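Transcriptional regulator, GntR family (Thermotoga maritima, PDB 3SXM) probably binds DNA as a transcriptional regulator of the GntR family and is represented here by its metal-free, all-helical FCD domain, which can bind zinc. Local coordinates at residues Ile107-Ile111 with Ser112-Glu116; Gly117-Glu120 with Lys121-His125. The protein carries 3 engineered substitutions. All blocks are in the same frame, centred on the assembly; numbering follows the deposited sequence.

Contact 1. Residues Ile107-Ile111 with Ser112-Glu116; sequences IERII and SGDKE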
loop_
_atom_site.group_PDB
_atom_site.type_symbol
_atom_site.label_atom_id
_atom_site.label_comp_id
_atom_site.label_asym_id
_atom_site.label_seq_id
_atom_site.Cartn_x
_atom_site.Cartn_y
_atom_site.Cartn_z
ATOM N N ILE A 107 -18.313 4.900 -8.336
ATOM C CA ILE A 107 -18.446 6.329 -8.114
ATOM C C ILE A 107 -19.734 6.631 -7.349
ATOM O O ILE A 107 -19.738 7.450 -6.421
ATOM C CB ILE A 107 -18.380 7.076 -9.399
ATOM C CG1 ILE A 107 -16.994 6.946 -10.008
ATOM C CG2 ILE A 107 -18.710 8.541 -9.167
ATOM C CD1 ILE A 107 -16.902 7.437 -11.420
ATOM N N GLU A 108 -20.843 5.975 -7.681
ATOM C CA GLU A 108 -22.101 6.315 -7.007
ATOM C C GLU A 108 -22.036 5.905 -5.548
ATOM O O GLU A 108 -22.557 6.605 -4.690
ATOM C CB GLU A 108 -23.282 5.692 -7.718
ATOM C CG GLU A 108 -24.628 5.854 -7.028
ATOM C CD GLU A 108 -25.065 7.258 -6.822
ATOM O OE1 GLU A 108 -24.724 8.101 -7.686
ATOM O OE2 GLU A 108 -25.751 7.499 -5.786
ATOM N N ARG A 109 -21.348 4.799 -5.242
ATOM C CA ARG A 109 -21.170 4.390 -3.825
ATOM C C ARG A 109 -20.400 5.457 -3.087
ATOM O O ARG A 109 -20.694 5.785 -1.936
ATOM C CB ARG A 109 -20.480 3.031 -3.709
ATOM C CG ARG A 109 -21.371 1.862 -4.198
ATOM C CD ARG A 109 -20.729 0.510 -3.970
ATOM N NE ARG A 109 -21.497 -0.576 -4.619
ATOM C CZ ARG A 109 -21.273 -1.864 -4.457
ATOM N NH1 ARG A 109 -20.300 -2.283 -3.668
ATOM N NH2 ARG A 109 -21.990 -2.741 -5.122
ATOM N N ILE A 110 -19.355 5.959 -3.704
ATOM C CA ILE A 110 -18.550 7.021 -3.105
ATOM C C ILE A 110 -19.403 8.276 -2.855
ATOM O O ILE A 110 -19.427 8.826 -1.706
ATOM C CB ILE A 110 -17.291 7.373 -3.960
ATOM C CG1 ILE A 110 -16.342 6.173 -4.066
ATOM C CG2 ILE A 110 -16.593 8.591 -3.370
ATOM C CD1 ILE A 110 -15.243 6.390 -5.114
ATOM N N ILE A 111 -20.049 8.772 -3.871
ATOM C CA ILE A 111 -20.891 9.950 -3.755
ATOM C C ILE A 111 -21.979 9.820 -2.727
ATOM O O ILE A 111 -22.311 10.754 -2.082
ATOM C CB ILE A 111 -21.631 10.187 -5.047
ATOM C CG1 ILE A 111 -20.685 10.621 -6.115
ATOM C CG2 ILE A 111 -22.693 11.197 -4.867
ATOM C CD1 ILE A 111 -21.413 10.804 -7.412
ATOM N N SER A 112 -22.559 8.663 -2.613
ATOM C CA SER A 112 -23.658 8.469 -1.684
ATOM C C SER A 112 -23.195 8.203 -0.230
ATOM O O SER A 112 -24.013 8.054 0.686
ATOM C CB SER A 112 -24.574 7.366 -2.190
ATOM O OG SER A 112 -23.932 6.143 -2.070
ATOM N N GLY A 113 -21.889 8.155 -0.007
ATOM C CA GLY A 113 -21.349 8.008 1.340
ATOM C C GLY A 113 -21.153 6.587 1.825
ATOM O O GLY A 113 -20.896 6.342 3.018
ATOM N N ASP A 114 -21.305 5.637 0.915
ATOM C CA ASP A 114 -21.191 4.208 1.219
ATOM C C ASP A 114 -19.719 3.821 1.110
ATOM O O ASP A 114 -19.256 3.247 0.100
ATOM C CB ASP A 114 -22.063 3.437 0.220
ATOM C CG ASP A 114 -22.054 1.942 0.449
ATOM O OD1 ASP A 114 -21.532 1.514 1.495
ATOM O OD2 ASP A 114 -22.511 1.243 -0.480
ATOM N N LYS A 115 -18.955 4.153 2.139
ATOM C CA LYS A 115 -17.532 3.912 2.132
ATOM C C LYS A 115 -17.194 2.410 2.098
ATOM O O LYS A 115 -16.351 1.974 1.294
ATOM C CB LYS A 115 -16.912 4.597 3.371
ATOM C CG LYS A 115 -15.458 4.396 3.536
ATOM C CD LYS A 115 -14.872 5.192 4.744
ATOM C CE LYS A 115 -13.485 4.834 4.899
ATOM N NZ LYS A 115 -12.906 5.402 6.182
ATOM N N GLU A 116 -17.881 1.610 2.932
ATOM C CA GLU A 116 -17.617 0.194 2.983
ATOM C C GLU A 116 -17.917 -0.419 1.589
ATOM O O GLU A 116 -17.131 -1.199 1.056
ATOM C CB GLU A 116 -18.488 -0.485 4.066
ATOM C CG GLU A 116 -17.865 -1.722 4.667
ATOM C CD GLU A 116 -18.780 -2.461 5.654
ATOM O OE1 GLU A 116 -19.955 -2.066 5.825
ATOM O OE2 GLU A 116 -18.306 -3.444 6.265
#
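The carbonyl oxygen of Glu108 faces two groups of Ser112: the backbone N at 2.9 Å, a clear hydrogen bond, and the hydroxyl OG at 3.0 Å. OG also lies 3.3 Å from Arg109 O, and which carbonyl takes its proton is not settled. The hydroxyl reaches back because Ser112 sets OG between its own N and carbonyl carbon (chi1 71°), folding it over the last turn of helix 96-111. The next two residues end that helix as a Schellman motif. Gly113 N bonds to Ile110 O at 3.1 Å, coming from above the carbonyl plane, while Asp114 N meets Arg109 O at 2.9 Å almost in line with the carbonyl. Gly113 has a positive phi of 89°, where a CB would jam against the preceding carbonyl oxygen. Across the turn, Arg109 and Asp114 run side by side: the arginine's CG lies 3.9 Å from Asp114 OD2, with the guanidinium and carboxylate planes 24° apart. Their charged atoms do not touch; Arg109 NE and Asp114 OD2 are 4.6 Å apart. Instead both turn to Gly117, NH1 bonding its O and OD1 its N, the latter making Asp114 the N-cap of helix 115-135. The opposite charges probably still attract, and the N-terminal N-H groups of that helix are likely to steady the carboxylate of Asp114.

Contact 2. Residues Gly117-Glu120 with Lys121-His125; sequences GAIE and KLKEH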
loop_
_atom_site.group_PDB
_atom_site.type_symbol
_atom_site.label_atom_id
_atom_site.label_comp_id
_atom_site.label_asym_id
_atom_site.label_seq_id
_atom_site.Cartn_x
_atom_site.Cartn_y
_atom_site.Cartn_z
ATOM N N GLY A 117 -19.032 -0.042 1.014
ATOM C CA GLY A 117 -19.436 -0.562 -0.288
ATOM C C GLY A 117 -18.501 -0.081 -1.384
ATOM O O GLY A 117 -18.215 -0.815 -2.328
ATOM N N ALA A 118 -17.985 1.139 -1.288
ATOM C CA ALA A 118 -17.040 1.614 -2.291
ATOM C C ALA A 118 -15.746 0.832 -2.282
ATOM O O ALA A 118 -15.246 0.463 -3.344
ATOM C CB ALA A 118 -16.737 3.076 -2.127
ATOM N N ILE A 119 -15.237 0.539 -1.085
ATOM C CA ILE A 119 -14.021 -0.256 -0.979
ATOM C C ILE A 119 -14.259 -1.637 -1.542
ATOM O O ILE A 119 -13.455 -2.169 -2.301
ATOM C CB ILE A 119 -13.576 -0.291 0.489
ATOM C CG1 ILE A 119 -13.120 1.108 0.919
ATOM C CG2 ILE A 119 -12.421 -1.309 0.657
ATOM C CD1 ILE A 119 -13.088 1.279 2.450
ATOM N N GLU A 120 -15.410 -2.211 -1.231
ATOM C CA GLU A 120 -15.759 -3.528 -1.782
ATOM C C GLU A 120 -15.785 -3.488 -3.309
ATOM O O GLU A 120 -15.271 -4.387 -3.963
ATOM C CB GLU A 120 -17.116 -4.033 -1.281
ATOM C CG GLU A 120 -17.142 -4.454 0.161
ATOM C CD GLU A 120 -18.536 -4.876 0.626
ATOM O OE1 GLU A 120 -19.484 -4.993 -0.207
ATOM O OE2 GLU A 120 -18.690 -5.108 1.836
ATOM N N LYS A 121 -16.388 -2.456 -3.881
ATOM C CA LYS A 121 -16.516 -2.389 -5.342
ATOM C C LYS A 121 -15.159 -2.203 -6.030
ATOM O O LYS A 121 -14.930 -2.766 -7.101
ATOM C CB LYS A 121 -17.470 -1.260 -5.775
ATOM C CG LYS A 121 -17.893 -1.282 -7.241
ATOM C CD LYS A 121 -18.808 -2.540 -7.507
ATOM C CE LYS A 121 -19.410 -2.591 -8.862
ATOM N NZ LYS A 121 -20.135 -3.921 -8.975
ATOM N N LEU A 122 -14.279 -1.410 -5.440
ATOM C CA LEU A 122 -12.957 -1.222 -5.972
ATOM C C LEU A 122 -12.201 -2.578 -5.988
ATOM O O LEU A 122 -11.578 -2.936 -6.991
ATOM C CB LEU A 122 -12.220 -0.116 -5.195
ATOM C CG LEU A 122 -10.741 0.047 -5.598
ATOM C CD1 LEU A 122 -10.577 0.355 -7.054
ATOM C CD2 LEU A 122 -10.069 1.160 -4.805
ATOM N N LYS A 123 -12.236 -3.307 -4.883
ATOM C CA LYS A 123 -11.566 -4.614 -4.764
ATOM C C LYS A 123 -12.182 -5.562 -5.790
ATOM O O LYS A 123 -11.459 -6.260 -6.477
ATOM C CB LYS A 123 -11.705 -5.208 -3.370
ATOM C CG LYS A 123 -10.869 -4.482 -2.321
ATOM C CD LYS A 123 -11.123 -5.099 -0.952
ATOM C CE LYS A 123 -10.293 -4.412 0.091
ATOM N NZ LYS A 123 -10.595 -4.845 1.500
ATOM N N GLU A 124 -13.496 -5.581 -5.883
ATOM C CA GLU A 124 -14.174 -6.458 -6.852
ATOM C C GLU A 124 -13.747 -6.133 -8.263
ATOM O O GLU A 124 -13.489 -7.040 -9.068
ATOM C CB GLU A 124 -15.702 -6.317 -6.731
ATOM C CG GLU A 124 -16.261 -6.847 -5.434
ATOM C CD GLU A 124 -17.720 -6.394 -5.211
ATOM O OE1 GLU A 124 -18.321 -5.812 -6.165
ATOM O OE2 GLU A 124 -18.248 -6.636 -4.085
ATOM N N HIS A 125 -13.683 -4.838 -8.597
ATOM C CA HIS A 125 -13.280 -4.421 -9.913
ATOM C C HIS A 125 -11.892 -4.940 -10.253
ATOM O O HIS A 125 -11.649 -5.513 -11.337
ATOM C CB HIS A 125 -13.314 -2.895 -10.013
ATOM C CG HIS A 125 -12.583 -2.352 -11.185
ATOM N ND1 HIS A 125 -13.079 -2.470 -12.472
ATOM C CD2 HIS A 125 -11.365 -1.782 -11.301
ATOM C CE1 HIS A 125 -12.215 -1.951 -13.316
ATOM N NE2 HIS A 125 -11.161 -1.535 -12.639
HETATM O O HOH W 1 -20.152 -5.023 -2.911
#
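Lys121 gives its N-H to Gly117 O at 2.9 Å, a turn earlier in the same helix. Its side chain bends at chi2 (68°), which takes the amine across the helix surface towards Glu124. There NZ lies 3.8 Å from Glu124 OE1, a long salt bridge, and it forms a similarly long, weak ion pair with Glu105. Leu122 N bonds to Ala118 O, while its side chain turns into the bundle against Glu19 and Leu23 of helix 5-25, about 4 Å from the side chain of His63. At Lys123 the backbone bond to Ile119 O is nearly straight (170°), and the extended aliphatic chain runs alongside the isoleucine, CE resting 3.8 Å from Ile119 CG2. These repeated bonds from each N-H to the carbonyl four residues earlier define the alpha helix, here helix 115-135 of the FCD domain, a bundle built wholly of helices. Glu124 continues the series on Glu120 O, over which its CG also passes closely, at 3.0 Å. One water then donates to Glu120 OE1 and to Glu124 OE2, each at 2.8 Å, and so bridges two carboxylates that would otherwise probably repel, since Glu120 OE1 and Glu124 OE2 lie 4.4 Å apart. An alanine in place of Glu124 is likely to leave this water with one carboxylate fewer to hold it and Lys121 NZ without one of its two long acidic partners. His125 follows, N bonded to Lys121 O, with its ring reaching the zinc site, which holds no metal here: ND1 bonds Glu102, and the ring meets those of His63 and His103, its fellow ligands in the zinc-bound form.

How the contacts relate
Contacts 1 and 2 follow one another directly along the chain, with centres about 10 Å apart. Contact 1 joins the end of helix 96-111 to the start of helix 115-135; contact 2 lies wholly on the next turns of that second helix. They also touch, since the side chain of Arg109 packs against Lys121 and Ala118, and Ile110 CG1 lies 3.7 Å from Ala118 CB, fastening the two antiparallel helices next to their connection. The turn sits at the surface, whereas contact 2 runs inward to the zinc site, without metal here. Within the FCD domain, a tight reversal leads into the helix that carries a metal-binding histidine.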